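Local atomic coordinates of 3-oxoacyl-[acyl-carrier-protein] synthase 3 (Micrococcus luteus NCTC 2665, PDB entry 4EWP), a protein that probably catalyses the first condensation of fatty acid synthesis, joining the acetyl group of acetyl-CoA to malonyl-ACP, with loss of carbon dioxide and CoA, and works as a homodimer. Residues L104-E108 with I109-P113; N26-N30 with E31-G35; A262-P266 with E267-A271; P241-F244 with R245-W249. All coordinates share one frame; numbering follows the deposited sequence.

How the interactions relate
Along the chain come interactions 2, 1, 4 and 3, none touching another. The thiolase-like fold has two similar halves, each built round a five-stranded mixed sheet. Interaction 2 joins strand 27-29, paired with strand 52-54 in a small sheet, to helix 30-33. Interaction 1 closes helix 101-108 ahead of strand 116-120, outermost in the first sheet within this chain; interaction 4 lies across the chain's centre from it, their centres about 39 Å apart. Interactions 4 and 3 are consecutive in the second half, helix 240-262 leading into strand 269-274, with centres about 24 Å apart. Interactions 1 and 3 both meet the second subunit, whereas interactions 2 and 4 lie nearer the predicted active-site residues.

Interaction 1: residues L104-E108 with I109-P113; sequences LVAHE and IGATP
With chi1 at 68°, Ile109 sets CG1 between its own backbone N and carbonyl carbon, which brings CG1 against the last turn of the helix: CG1 comes 3.3 Å from Val105 O, and CD1 reaches 4.2 Å from Val105 CG1. Thr112 has OG1 anti to its carbonyl carbon (chi1 -56°), placing the hydroxyl alongside His107, near the plane of the imidazole and at its edge, with OG1 4.0 Å from His107 ND1. One water links the two residues: it donates to His107 O and meets Thr112 OG1 weakly. Helix 101-108 ends here in a Schellman motif, Gly110 taking the positive phi (80°) at which a side chain would press against the preceding carbonyl. Ala111 N returns to Ala106 O at 2.8 Å, while Gly110 N meets His107 O at 3.1 Å. Ile109 N still closes a helical turn on Val105 O at 3.0 Å. On the buried side the methyls of Ala106 and Ala111 lie 4.2 Å apart, CB to CB. Ile109 also packs on Val67 of helix 62-76 and on Leu84, and Thr112 meets Ser192 of the second subunit.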
ATOM      1  N   LEU A 104      10.627  -0.611  -8.082  1.00 13.42           N
ATOM      2  CA  LEU A 104      11.236  -0.114  -9.325  1.00 23.16           C
ATOM      3  C   LEU A 104      11.776   1.302  -9.148  1.00 25.72           C
ATOM      4  O   LEU A 104      12.895   1.602  -9.566  1.00 31.37           O
ATOM      5  CB  LEU A 104      10.232  -0.110 -10.489  1.00 22.95           C
ATOM      6  CG  LEU A 104       9.901  -1.427 -11.187  1.00 27.14           C
ATOM      7  CD1 LEU A 104       8.759  -1.225 -12.171  1.00 24.19           C
ATOM      8  CD2 LEU A 104      11.130  -1.991 -11.902  1.00 25.55           C
ATOM      9  N   VAL A 105      10.972   2.175  -8.540  1.00 21.45           N
ATOM     10  CA  VAL A 105      11.382   3.556  -8.341  1.00 20.74           C
ATOM     11  C   VAL A 105      12.672   3.612  -7.524  1.00 22.53           C
ATOM     12  O   VAL A 105      13.637   4.287  -7.909  1.00 22.35           O
ATOM     13  CB  VAL A 105      10.269   4.394  -7.661  1.00 19.85           C
ATOM     14  CG1 VAL A 105      10.749   5.830  -7.343  1.00 16.86           C
ATOM     15  CG2 VAL A 105       9.006   4.420  -8.532  1.00 16.51           C
ATOM     16  N   ALA A 106      12.688   2.880  -6.412  1.00 21.58           N
ATOM     17  CA  ALA A 106      13.843   2.861  -5.515  1.00 19.83           C
ATOM     18  C   ALA A 106      15.088   2.492  -6.287  1.00 19.57           C
ATOM     19  O   ALA A 106      16.141   3.116  -6.120  1.00 20.37           O
ATOM     20  CB  ALA A 106      13.624   1.874  -4.378  1.00 20.21           C
ATOM     21  N   HIS A 107      14.956   1.485  -7.151  1.00 20.99           N
ATOM     22  CA  HIS A 107      16.083   1.007  -7.939  1.00 21.78           C
ATOM     23  C   HIS A 107      16.542   2.041  -8.952  1.00 23.25           C
ATOM     24  O   HIS A 107      17.734   2.319  -9.052  1.00 22.97           O
ATOM     25  CB  HIS A 107      15.765  -0.298  -8.667  1.00 20.35           C
ATOM     26  CG  HIS A 107      16.809  -0.675  -9.667  1.00 22.35           C
ATOM     27  ND1 HIS A 107      18.125  -0.895  -9.313  1.00 28.32           N
ATOM     28  CD2 HIS A 107      16.748  -0.825 -11.008  1.00 26.03           C
ATOM     29  CE1 HIS A 107      18.826  -1.181 -10.395  1.00 28.31           C
ATOM     30  NE2 HIS A 107      18.015  -1.149 -11.437  1.00 30.81           N
ATOM     31  N   GLU A 108      15.588   2.608  -9.691  1.00 26.48           N
ATOM     32  CA  GLU A 108      15.902   3.541 -10.774  1.00 28.35           C
ATOM     33  C   GLU A 108      16.624   4.771 -10.253  1.00 28.35           C
ATOM     34  O   GLU A 108      17.511   5.304 -10.926  1.00 32.65           O
ATOM     35  CB  GLU A 108      14.633   3.990 -11.506  1.00 34.50           C
ATOM     36  CG  GLU A 108      13.672   2.884 -11.915  1.00 41.94           C
ATOM     37  CD  GLU A 108      14.154   2.100 -13.116  1.00 52.18           C
ATOM     38  OE1 GLU A 108      15.305   2.334 -13.553  1.00 54.12           O
ATOM     39  OE2 GLU A 108      13.378   1.254 -13.623  1.00 56.21           O
ATOM     40  N   ILE A 109      16.237   5.237  -9.067  1.00 23.11           N
ATOM     41  CA  ILE A 109      16.810   6.475  -8.546  1.00 24.65           C
ATOM     42  C   ILE A 109      18.029   6.227  -7.685  1.00 27.12           C
ATOM     43  O   ILE A 109      18.575   7.159  -7.108  1.00 25.05           O
ATOM     44  CB  ILE A 109      15.796   7.328  -7.750  1.00 26.13           C
ATOM     45  CG1 ILE A 109      15.409   6.634  -6.438  1.00 24.14           C
ATOM     46  CG2 ILE A 109      14.581   7.666  -8.617  1.00 25.08           C
ATOM     47  CD1 ILE A 109      14.304   7.341  -5.672  1.00 23.51           C
ATOM     48  N   GLY A 110      18.461   4.975  -7.589  1.00 25.87           N
ATOM     49  CA  GLY A 110      19.676   4.686  -6.843  1.00 24.01           C
ATOM     50  C   GLY A 110      19.513   4.624  -5.331  1.00 22.79           C
ATOM     51  O   GLY A 110      20.495   4.793  -4.599  1.00 27.40           O
ATOM     52  N   ALA A 111      18.288   4.358  -4.870  1.00 18.03           N
ATOM     53  CA  ALA A 111      17.982   4.236  -3.436  1.00 17.54           C
ATOM     54  C   ALA A 111      18.195   2.839  -2.835  1.00 21.39           C
ATOM     55  O   ALA A 111      18.110   2.674  -1.608  1.00 20.38           O
ATOM     56  CB  ALA A 111      16.558   4.686  -3.160  1.00 15.39           C
ATOM     57  N   THR A 112      18.436   1.833  -3.677  1.00 19.65           N
ATOM     58  CA  THR A 112      18.723   0.498  -3.164  1.00 20.26           C
ATOM     59  C   THR A 112      19.825   0.617  -2.116  1.00 23.33           C
ATOM     60  O   THR A 112      20.808   1.320  -2.330  1.00 29.49           O
ATOM     61  CB  THR A 112      19.158  -0.456  -4.286  1.00 20.51           C
ATOM     62  OG1 THR A 112      18.147  -0.483  -5.291  1.00 18.40           O
ATOM     63  CG2 THR A 112      19.361  -1.897  -3.752  1.00 18.30           C
ATOM     64  N   PRO A 113      19.674  -0.083  -0.983  1.00 23.49           N
ATOM     65  CA  PRO A 113      18.609  -1.053  -0.712  1.00 19.30           C
ATOM     66  C   PRO A 113      17.492  -0.548   0.205  1.00 21.34           C
ATOM     67  O   PRO A 113      16.898  -1.370   0.923  1.00 24.22           O
ATOM     68  CB  PRO A 113      19.374  -2.178  -0.000  1.00 18.34           C
ATOM     69  CG  PRO A 113      20.347  -1.413   0.860  1.00 21.81           C
ATOM     70  CD  PRO A 113      20.733  -0.160   0.044  1.00 25.32           C
TER
HETATM   71  O   HOH W   1      19.950   1.686  -6.963  1.00 41.61           O

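Interaction 2: residues N26-N30 with E31-G35; sequences NLVPN and EDLIG
Val28 and Pro29, at the end of strand 27-29, meet the side chain of Asp32 in the short, weakly bonded helical turn that follows, a strand-to-helix corner at the protein surface. Val28 carries CG1 anti to its backbone N (chi1 178°), and this methyl makes the apolar contact, standing 3.8 Å from Asp32 CB and 4.2 Å from Leu33 CG. In Asp32, CG lies anti to the carbonyl carbon (chi1 -66°), which swings the carboxylate across the pyrrolidine ring of Pro29 at a slant. Its two oxygens divide the ring carbons between them, OD2 being 3.6 Å from Pro29 CD and OD1 3.8 Å from Pro29 CG. The amide of Asn30 is bonded elsewhere: OD1 accepts from Arg53 NH1 and ND2 reaches Ile50 O and Asp41 OD1; three bonds therefore hold this buried amide and fix its rotation. Arg53 belongs to strand 52-54, the antiparallel partner of strand 27-29, and also bonds to Val28 O. Leu33 also packs against Arg55 and Phe166. In the backbone, Asp32 N bonds to Pro29 O at 3.1 Å and Leu33 N to Asn30 O at 3.0 Å. Asn30 O also takes a weak bond from Ile34 N, and Ile34 CG2 sits 3.2 Å from the same oxygen.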
ATOM      1  N   ASN A  26       1.169  16.513 -22.590  1.00 36.04           N
ATOM      2  CA  ASN A  26      -0.122  16.534 -23.272  1.00 37.62           C
ATOM      3  C   ASN A  26      -1.214  17.131 -22.387  1.00 40.00           C
ATOM      4  O   ASN A  26      -1.685  16.500 -21.441  1.00 39.92           O
ATOM      5  CB  ASN A  26      -0.518  15.132 -23.762  1.00 35.84           C
ATOM      6  CG  ASN A  26      -1.631  15.171 -24.788  1.00 38.03           C
ATOM      7  OD1 ASN A  26      -1.949  16.232 -25.318  1.00 43.51           O
ATOM      8  ND2 ASN A  26      -2.232  14.016 -25.074  1.00 34.92           N
ATOM      9  N   LEU A  27      -1.598  18.363 -22.690  1.00 40.24           N
ATOM     10  CA  LEU A  27      -2.686  19.010 -21.979  1.00 38.18           C
ATOM     11  C   LEU A  27      -3.918  18.917 -22.846  1.00 38.51           C
ATOM     12  O   LEU A  27      -4.066  19.677 -23.796  1.00 38.82           O
ATOM     13  CB  LEU A  27      -2.357  20.476 -21.699  1.00 36.06           C
ATOM     14  CG  LEU A  27      -1.121  20.711 -20.826  1.00 38.35           C
ATOM     15  CD1 LEU A  27      -1.079  22.168 -20.372  1.00 42.05           C
ATOM     16  CD2 LEU A  27      -1.077  19.768 -19.616  1.00 31.74           C
ATOM     17  N   VAL A  28      -4.790  17.967 -22.530  1.00 38.05           N
ATOM     18  CA  VAL A  28      -6.003  17.742 -23.308  1.00 38.11           C
ATOM     19  C   VAL A  28      -7.084  18.764 -22.961  1.00 33.07           C
ATOM     20  O   VAL A  28      -7.431  18.943 -21.796  1.00 31.76           O
ATOM     21  CB  VAL A  28      -6.538  16.314 -23.081  1.00 38.33           C
ATOM     22  CG1 VAL A  28      -7.829  16.092 -23.849  1.00 33.02           C
ATOM     23  CG2 VAL A  28      -5.481  15.282 -23.472  1.00 31.20           C
ATOM     24  N   PRO A  29      -7.610  19.462 -23.981  1.00 35.55           N
ATOM     25  CA  PRO A  29      -8.682  20.435 -23.738  1.00 35.94           C
ATOM     26  C   PRO A  29     -10.058  19.776 -23.690  1.00 40.18           C
ATOM     27  O   PRO A  29     -10.257  18.683 -24.229  1.00 38.47           O
ATOM     28  CB  PRO A  29      -8.594  21.356 -24.954  1.00 39.46           C
ATOM     29  CG  PRO A  29      -8.101  20.468 -26.039  1.00 40.76           C
ATOM     30  CD  PRO A  29      -7.129  19.508 -25.371  1.00 37.04           C
ATOM     31  N   ASN A  30     -11.006  20.457 -23.060  1.00 39.90           N
ATOM     32  CA  ASN A  30     -12.344  19.914 -22.896  1.00 38.98           C
ATOM     33  C   ASN A  30     -12.942  19.361 -24.178  1.00 41.43           C
ATOM     34  O   ASN A  30     -13.662  18.369 -24.156  1.00 41.31           O
ATOM     35  CB  ASN A  30     -13.267  20.968 -22.285  1.00 37.84           C
ATOM     36  CG  ASN A  30     -12.930  21.261 -20.832  1.00 39.95           C
ATOM     37  OD1 ASN A  30     -12.213  20.488 -20.176  1.00 36.38           O
ATOM     38  ND2 ASN A  30     -13.447  22.371 -20.317  1.00 35.33           N
ATOM     39  N   GLU A  31     -12.631  20.004 -25.296  1.00 46.79           N
ATOM     40  CA  GLU A  31     -13.310  19.736 -26.563  1.00 52.66           C
ATOM     41  C   GLU A  31     -13.054  18.318 -27.078  1.00 50.84           C
ATOM     42  O   GLU A  31     -13.876  17.750 -27.801  1.00 52.84           O
ATOM     43  CB  GLU A  31     -12.884  20.768 -27.613  1.00 57.07           C
ATOM     44  CG  GLU A  31     -13.807  20.854 -28.827  1.00 67.02           C
ATOM     45  CD  GLU A  31     -14.973  21.832 -28.647  1.00 70.26           C
ATOM     46  OE1 GLU A  31     -15.039  22.521 -27.601  1.00 70.34           O
ATOM     47  OE2 GLU A  31     -15.820  21.912 -29.566  1.00 71.29           O
ATOM     48  N   ASP A  32     -11.913  17.754 -26.702  1.00 45.55           N
ATOM     49  CA  ASP A  32     -11.529  16.424 -27.156  1.00 48.25           C
ATOM     50  C   ASP A  32     -12.368  15.353 -26.468  1.00 47.90           C
ATOM     51  O   ASP A  32     -12.513  14.241 -26.978  1.00 51.48           O
ATOM     52  CB  ASP A  32     -10.042  16.167 -26.882  1.00 51.96           C
ATOM     53  CG  ASP A  32      -9.124  17.070 -27.706  1.00 58.62           C
ATOM     54  OD1 ASP A  32      -9.629  17.982 -28.402  1.00 60.89           O
ATOM     55  OD2 ASP A  32      -7.888  16.876 -27.648  1.00 59.82           O
ATOM     56  N   LEU A  33     -12.930  15.696 -25.314  1.00 43.37           N
ATOM     57  CA  LEU A  33     -13.625  14.716 -24.483  1.00 42.23           C
ATOM     58  C   LEU A  33     -15.151  14.822 -24.525  1.00 45.35           C
ATOM     59  O   LEU A  33     -15.853  13.870 -24.172  1.00 46.31           O
ATOM     60  CB  LEU A  33     -13.165  14.848 -23.032  1.00 39.33           C
ATOM     61  CG  LEU A  33     -11.668  14.693 -22.807  1.00 41.16           C
ATOM     62  CD1 LEU A  33     -11.323  14.766 -21.312  1.00 38.76           C
ATOM     63  CD2 LEU A  33     -11.200  13.381 -23.413  1.00 44.76           C
ATOM     64  N   ILE A  34     -15.663  15.974 -24.945  1.00 43.45           N
ATOM     65  CA  ILE A  34     -17.087  16.262 -24.796  1.00 46.03           C
ATOM     66  C   ILE A  34     -18.020  15.386 -25.636  1.00 47.57           C
ATOM     67  O   ILE A  34     -19.200  15.254 -25.311  1.00 47.30           O
ATOM     68  CB  ILE A  34     -17.387  17.734 -25.095  1.00 45.36           C
ATOM     69  CG1 ILE A  34     -16.821  18.113 -26.466  1.00 44.64           C
ATOM     70  CG2 ILE A  34     -16.816  18.608 -23.994  1.00 40.04           C
ATOM     71  CD1 ILE A  34     -17.193  19.518 -26.912  1.00 50.87           C
ATOM     72  N   GLY A  35     -17.493  14.796 -26.705  1.00 48.44           N
ATOM     73  CA  GLY A  35     -18.298  14.002 -27.628  1.00 49.76           C
ATOM     74  C   GLY A  35     -19.012  12.807 -27.014  1.00 48.58           C
ATOM     75  O   GLY A  35     -20.235  12.776 -26.972  1.00 44.72           O
TER

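Interaction 3: residues A262-P266 with E267-A271; sequences AGVEP and EDLAA
Three hydrogen bonds tie Glu265 and Pro266 to Asp268 and Leu269 as the chain passes from helix 240-262 into strand 269-274. The side-chain bond runs from Glu265 N to Asp268 OD2, 3.0 Å long and nearly straight at 168°; the donor meets the anti side of the oxygen, 27° out of the carboxylate plane. Asp268 N bonds back to Glu265 O at 2.7 Å, a reciprocal pair between the two residues, and Leu269 N bonds to Pro266 O at 3.1 Å, an i to i+3 bond in keeping with the short 3-10 turn. Val264 CG1 makes an apolar contact with Leu269 CD2 (4.3 Å) and also meets the CB methylene of Asp268 (3.9 Å). Val264 and Leu269 also pack on Leu259 of helix 240-262, and Val264 and Asp268 touch Val3 of the second subunit. Glu267, bent at chi2 (64°), folds beside the proline ring, bringing OE1 3.2 Å from Pro266 CD. Glu265 OE1 stays 5.5 Å from Glu267 OE1, with no direct contact between the charged atoms. The N-H of Glu265 probably stabilises negative charge on the Asp268 carboxylate, and their bond ties the residue before the turn to the third residue on.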
ATOM      1  N   ALA A 262      -2.500  21.529  15.152  1.00 25.81           N
ATOM      2  CA  ALA A 262      -1.232  22.154  14.786  1.00 27.53           C
ATOM      3  C   ALA A 262      -0.915  23.329  15.710  1.00 30.75           C
ATOM      4  O   ALA A 262       0.249  23.710  15.879  1.00 35.27           O
ATOM      5  CB  ALA A 262      -1.256  22.602  13.318  1.00 20.41           C
ATOM      6  N   GLY A 263      -1.959  23.897  16.310  1.00 30.73           N
ATOM      7  CA  GLY A 263      -1.820  25.093  17.117  1.00 30.36           C
ATOM      8  C   GLY A 263      -1.724  26.351  16.266  1.00 35.57           C
ATOM      9  O   GLY A 263      -0.921  27.246  16.537  1.00 38.00           O
ATOM     10  N   VAL A 264      -2.570  26.423  15.243  1.00 35.16           N
ATOM     11  CA  VAL A 264      -2.416  27.400  14.174  1.00 37.82           C
ATOM     12  C   VAL A 264      -3.781  27.965  13.777  1.00 40.39           C
ATOM     13  O   VAL A 264      -4.790  27.261  13.838  1.00 43.36           O
ATOM     14  CB  VAL A 264      -1.681  26.730  12.966  1.00 37.40           C
ATOM     15  CG1 VAL A 264      -2.062  27.354  11.646  1.00 34.92           C
ATOM     16  CG2 VAL A 264      -0.166  26.749  13.178  1.00 38.32           C
ATOM     17  N   GLU A 265      -3.822  29.243  13.410  1.00 41.22           N
ATOM     18  CA  GLU A 265      -5.056  29.866  12.932  1.00 41.18           C
ATOM     19  C   GLU A 265      -4.920  30.112  11.433  1.00 37.89           C
ATOM     20  O   GLU A 265      -3.802  30.189  10.926  1.00 35.06           O
ATOM     21  CB  GLU A 265      -5.302  31.191  13.654  1.00 43.99           C
ATOM     22  CG  GLU A 265      -5.216  31.113  15.175  1.00 50.65           C
ATOM     23  CD  GLU A 265      -6.524  30.699  15.831  1.00 54.28           C
ATOM     24  OE1 GLU A 265      -7.215  29.802  15.302  1.00 52.61           O
ATOM     25  OE2 GLU A 265      -6.865  31.283  16.884  1.00 58.60           O
ATOM     26  N   PRO A 266      -6.051  30.239  10.716  1.00 39.03           N
ATOM     27  CA  PRO A 266      -6.016  30.478   9.264  1.00 41.46           C
ATOM     28  C   PRO A 266      -5.145  31.687   8.874  1.00 42.87           C
ATOM     29  O   PRO A 266      -4.545  31.702   7.793  1.00 43.19           O
ATOM     30  CB  PRO A 266      -7.484  30.749   8.926  1.00 42.96           C
ATOM     31  CG  PRO A 266      -8.243  30.028   9.984  1.00 39.71           C
ATOM     32  CD  PRO A 266      -7.429  30.201  11.232  1.00 37.88           C
ATOM     33  N   GLU A 267      -5.074  32.673   9.768  1.00 40.29           N
ATOM     34  CA  GLU A 267      -4.240  33.860   9.616  1.00 43.70           C
ATOM     35  C   GLU A 267      -2.745  33.537   9.580  1.00 40.07           C
ATOM     36  O   GLU A 267      -1.955  34.306   9.042  1.00 42.86           O
ATOM     37  CB  GLU A 267      -4.515  34.833  10.773  1.00 52.55           C
ATOM     38  CG  GLU A 267      -5.874  35.522  10.720  1.00 61.80           C
ATOM     39  CD  GLU A 267      -7.083  34.572  10.858  1.00 70.06           C
ATOM     40  OE1 GLU A 267      -6.915  33.351  11.047  1.00 73.03           O
ATOM     41  OE2 GLU A 267      -8.232  35.056  10.779  1.00 73.94           O
ATOM     42  N   ASP A 268      -2.365  32.412  10.181  1.00 34.14           N
ATOM     43  CA  ASP A 268      -0.970  31.959  10.211  1.00 33.21           C
ATOM     44  C   ASP A 268      -0.556  31.214   8.937  1.00 33.65           C
ATOM     45  O   ASP A 268       0.634  30.965   8.713  1.00 36.61           O
ATOM     46  CB  ASP A 268      -0.739  31.058  11.426  1.00 32.56           C
ATOM     47  CG  ASP A 268      -0.967  31.780  12.739  1.00 38.67           C
ATOM     48  OD1 ASP A 268      -0.527  32.949  12.841  1.00 41.11           O
ATOM     49  OD2 ASP A 268      -1.586  31.187  13.658  1.00 38.83           O
ATOM     50  N   LEU A 269      -1.533  30.850   8.110  1.00 30.93           N
ATOM     51  CA  LEU A 269      -1.258  30.112   6.870  1.00 30.03           C
ATOM     52  C   LEU A 269      -0.710  31.017   5.767  1.00 34.06           C
ATOM     53  O   LEU A 269      -1.175  32.139   5.594  1.00 35.52           O
ATOM     54  CB  LEU A 269      -2.522  29.404   6.358  1.00 26.41           C
ATOM     55  CG  LEU A 269      -3.109  28.286   7.228  1.00 28.92           C
ATOM     56  CD1 LEU A 269      -4.413  27.729   6.645  1.00 25.91           C
ATOM     57  CD2 LEU A 269      -2.081  27.167   7.400  1.00 27.56           C
ATOM     58  N   ALA A 270       0.279  30.529   5.024  1.00 34.86           N
ATOM     59  CA  ALA A 270       0.702  31.198   3.801  1.00 34.18           C
ATOM     60  C   ALA A 270      -0.044  30.607   2.613  1.00 32.42           C
ATOM     61  O   ALA A 270      -0.170  31.242   1.570  1.00 36.22           O
ATOM     62  CB  ALA A 270       2.189  31.057   3.596  1.00 33.46           C
ATOM     63  N   ALA A 271      -0.540  29.387   2.768  1.00 24.20           N
ATOM     64  CA  ALA A 271      -1.210  28.726   1.657  1.00 26.83           C
ATOM     65  C   ALA A 271      -2.188  27.657   2.117  1.00 28.49           C
ATOM     66  O   ALA A 271      -2.048  27.083   3.197  1.00 26.28           O
ATOM     67  CB  ALA A 271      -0.185  28.120   0.691  1.00 26.19           C
TER

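Interaction 4: residues P241-F244 with R245-W249; sequences PSVF and RWAVW
Over one face of the Phe244 ring stands the CG2 methyl of Val248, a CH-pi contact 4.0 Å from the ring centroid and 16° off the normal, shifted toward the rim. The Trp249 indole approaches the same phenyl group obliquely, NE1 lying 4.0 Å from Phe244 CE2 with the planes at 73°. Val248 serves both rings: its other methyl, CG1, sits 3.5 Å above the centre of one indole face. Val243 O lies at the edge of the Trp246 ring, near its plane. The guanidinium of Arg245 covers Pro241 O with one face, the oxygen 3.8 Å above the plane; the bend at chi3 (-63°) folds the chain back over the preceding turn. Its NH2 comes 3.6 Å from Ser242 OG, whose hydrogen-bond partner is Asp239 OD2. All of this rides on the first turns of helix 240-262, where i to i+4 bonds run from Arg245 N to Pro241 O through Val248 N to Phe244 O, with a wider pi-type turn at 246-249. Phe244, Val248 and Trp249 meet helix 279-288, while Trp246 and Ala247 pack on Phe336 of strand 330-337. Ala247 CB lies about 7 Å from the side chain of His275, a predicted active-site residue.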
ATOM      1  N   PRO A 241     -22.689  14.092  -6.486  1.00 32.41           N
ATOM      2  CA  PRO A 241     -23.310  14.897  -5.428  1.00 33.32           C
ATOM      3  C   PRO A 241     -22.894  14.489  -4.011  1.00 34.49           C
ATOM      4  O   PRO A 241     -22.656  15.371  -3.182  1.00 38.64           O
ATOM      5  CB  PRO A 241     -24.810  14.656  -5.645  1.00 32.04           C
ATOM      6  CG  PRO A 241     -24.926  14.407  -7.101  1.00 33.04           C
ATOM      7  CD  PRO A 241     -23.689  13.580  -7.436  1.00 33.24           C
ATOM      8  N   SER A 242     -22.809  13.194  -3.726  1.00 33.53           N
ATOM      9  CA  SER A 242     -22.333  12.768  -2.407  1.00 35.93           C
ATOM     10  C   SER A 242     -20.906  13.235  -2.152  1.00 33.44           C
ATOM     11  O   SER A 242     -20.593  13.742  -1.069  1.00 34.67           O
ATOM     12  CB  SER A 242     -22.428  11.252  -2.228  1.00 34.90           C
ATOM     13  OG  SER A 242     -23.778  10.853  -2.240  1.00 39.47           O
ATOM     14  N   VAL A 243     -20.044  13.080  -3.148  1.00 29.40           N
ATOM     15  CA  VAL A 243     -18.663  13.528  -2.993  1.00 30.37           C
ATOM     16  C   VAL A 243     -18.598  14.993  -2.586  1.00 31.62           C
ATOM     17  O   VAL A 243     -17.858  15.343  -1.668  1.00 29.37           O
ATOM     18  CB  VAL A 243     -17.836  13.311  -4.261  1.00 30.71           C
ATOM     19  CG1 VAL A 243     -16.496  14.017  -4.142  1.00 27.77           C
ATOM     20  CG2 VAL A 243     -17.641  11.824  -4.498  1.00 30.65           C
ATOM     21  N   PHE A 244     -19.388  15.841  -3.251  1.00 31.98           N
ATOM     22  CA  PHE A 244     -19.381  17.282  -2.955  1.00 26.88           C
ATOM     23  C   PHE A 244     -19.779  17.584  -1.508  1.00 29.53           C
ATOM     24  O   PHE A 244     -19.082  18.322  -0.807  1.00 31.42           O
ATOM     25  CB  PHE A 244     -20.284  18.060  -3.916  1.00 27.76           C
ATOM     26  CG  PHE A 244     -20.308  19.548  -3.648  1.00 34.25           C
ATOM     27  CD1 PHE A 244     -19.383  20.395  -4.254  1.00 34.07           C
ATOM     28  CD2 PHE A 244     -21.242  20.098  -2.774  1.00 33.62           C
ATOM     29  CE1 PHE A 244     -19.400  21.767  -4.004  1.00 33.64           C
ATOM     30  CE2 PHE A 244     -21.257  21.462  -2.516  1.00 34.98           C
ATOM     31  CZ  PHE A 244     -20.335  22.299  -3.137  1.00 33.44           C
ATOM     32  N   ARG A 245     -20.904  17.026  -1.064  1.00 30.27           N
ATOM     33  CA  ARG A 245     -21.365  17.248   0.306  1.00 34.96           C
ATOM     34  C   ARG A 245     -20.320  16.823   1.330  1.00 31.14           C
ATOM     35  O   ARG A 245     -20.088  17.514   2.323  1.00 31.66           O
ATOM     36  CB  ARG A 245     -22.691  16.530   0.575  1.00 37.88           C
ATOM     37  CG  ARG A 245     -23.875  17.235  -0.020  1.00 42.93           C
ATOM     38  CD  ARG A 245     -25.184  16.636   0.444  1.00 41.98           C
ATOM     39  NE  ARG A 245     -25.331  15.256   0.018  1.00 38.40           N
ATOM     40  CZ  ARG A 245     -25.901  14.885  -1.119  1.00 36.02           C
ATOM     41  NH1 ARG A 245     -26.375  15.790  -1.954  1.00 31.09           N
ATOM     42  NH2 ARG A 245     -25.993  13.604  -1.428  1.00 39.62           N
ATOM     43  N   TRP A 246     -19.682  15.690   1.082  1.00 29.20           N
ATOM     44  CA  TRP A 246     -18.653  15.187   1.994  1.00 28.42           C
ATOM     45  C   TRP A 246     -17.365  16.012   1.861  1.00 27.94           C
ATOM     46  O   TRP A 246     -16.828  16.534   2.844  1.00 28.24           O
ATOM     47  CB  TRP A 246     -18.413  13.691   1.709  1.00 25.80           C
ATOM     48  CG  TRP A 246     -17.292  13.050   2.462  1.00 22.51           C
ATOM     49  CD1 TRP A 246     -17.307  12.651   3.765  1.00 20.90           C
ATOM     50  CD2 TRP A 246     -15.994  12.694   1.947  1.00 20.25           C
ATOM     51  NE1 TRP A 246     -16.094  12.091   4.100  1.00 23.85           N
ATOM     52  CE2 TRP A 246     -15.274  12.107   3.002  1.00 20.64           C
ATOM     53  CE3 TRP A 246     -15.379  12.818   0.698  1.00 18.29           C
ATOM     54  CZ2 TRP A 246     -13.971  11.650   2.851  1.00 24.72           C
ATOM     55  CZ3 TRP A 246     -14.089  12.373   0.546  1.00 20.11           C
ATOM     56  CH2 TRP A 246     -13.396  11.785   1.615  1.00 24.04           C
ATOM     57  N   ALA A 247     -16.888  16.138   0.628  1.00 29.20           N
ATOM     58  CA  ALA A 247     -15.631  16.827   0.333  1.00 28.70           C
ATOM     59  C   ALA A 247     -15.525  18.206   0.968  1.00 32.95           C
ATOM     60  O   ALA A 247     -14.443  18.628   1.388  1.00 37.81           O
ATOM     61  CB  ALA A 247     -15.443  16.946  -1.172  1.00 25.07           C
ATOM     62  N   VAL A 248     -16.642  18.922   0.995  1.00 30.26           N
ATOM     63  CA  VAL A 248     -16.665  20.295   1.477  1.00 31.45           C
ATOM     64  C   VAL A 248     -17.014  20.378   2.960  1.00 32.95           C
ATOM     65  O   VAL A 248     -16.225  20.874   3.751  1.00 33.16           O
ATOM     66  CB  VAL A 248     -17.681  21.154   0.683  1.00 35.80           C
ATOM     67  CG1 VAL A 248     -17.820  22.533   1.313  1.00 37.06           C
ATOM     68  CG2 VAL A 248     -17.258  21.263  -0.774  1.00 34.99           C
ATOM     69  N   TRP A 249     -18.195  19.886   3.330  1.00 32.70           N
ATOM     70  CA  TRP A 249     -18.728  20.094   4.675  1.00 34.79           C
ATOM     71  C   TRP A 249     -18.159  19.132   5.717  1.00 40.40           C
ATOM     72  O   TRP A 249     -18.107  19.461   6.903  1.00 45.94           O
ATOM     73  CB  TRP A 249     -20.253  20.024   4.639  1.00 40.30           C
ATOM     74  CG  TRP A 249     -20.786  20.777   3.458  1.00 41.13           C
ATOM     75  CD1 TRP A 249     -21.276  20.249   2.300  1.00 43.21           C
ATOM     76  CD2 TRP A 249     -20.811  22.191   3.293  1.00 37.02           C
ATOM     77  NE1 TRP A 249     -21.631  21.247   1.433  1.00 40.94           N
ATOM     78  CE2 TRP A 249     -21.352  22.453   2.017  1.00 40.19           C
ATOM     79  CE3 TRP A 249     -20.440  23.268   4.101  1.00 38.07           C
ATOM     80  CZ2 TRP A 249     -21.533  23.744   1.531  1.00 41.61           C
ATOM     81  CZ3 TRP A 249     -20.623  24.545   3.621  1.00 42.36           C
ATOM     82  CH2 TRP A 249     -21.165  24.774   2.345  1.00 42.55           C
TER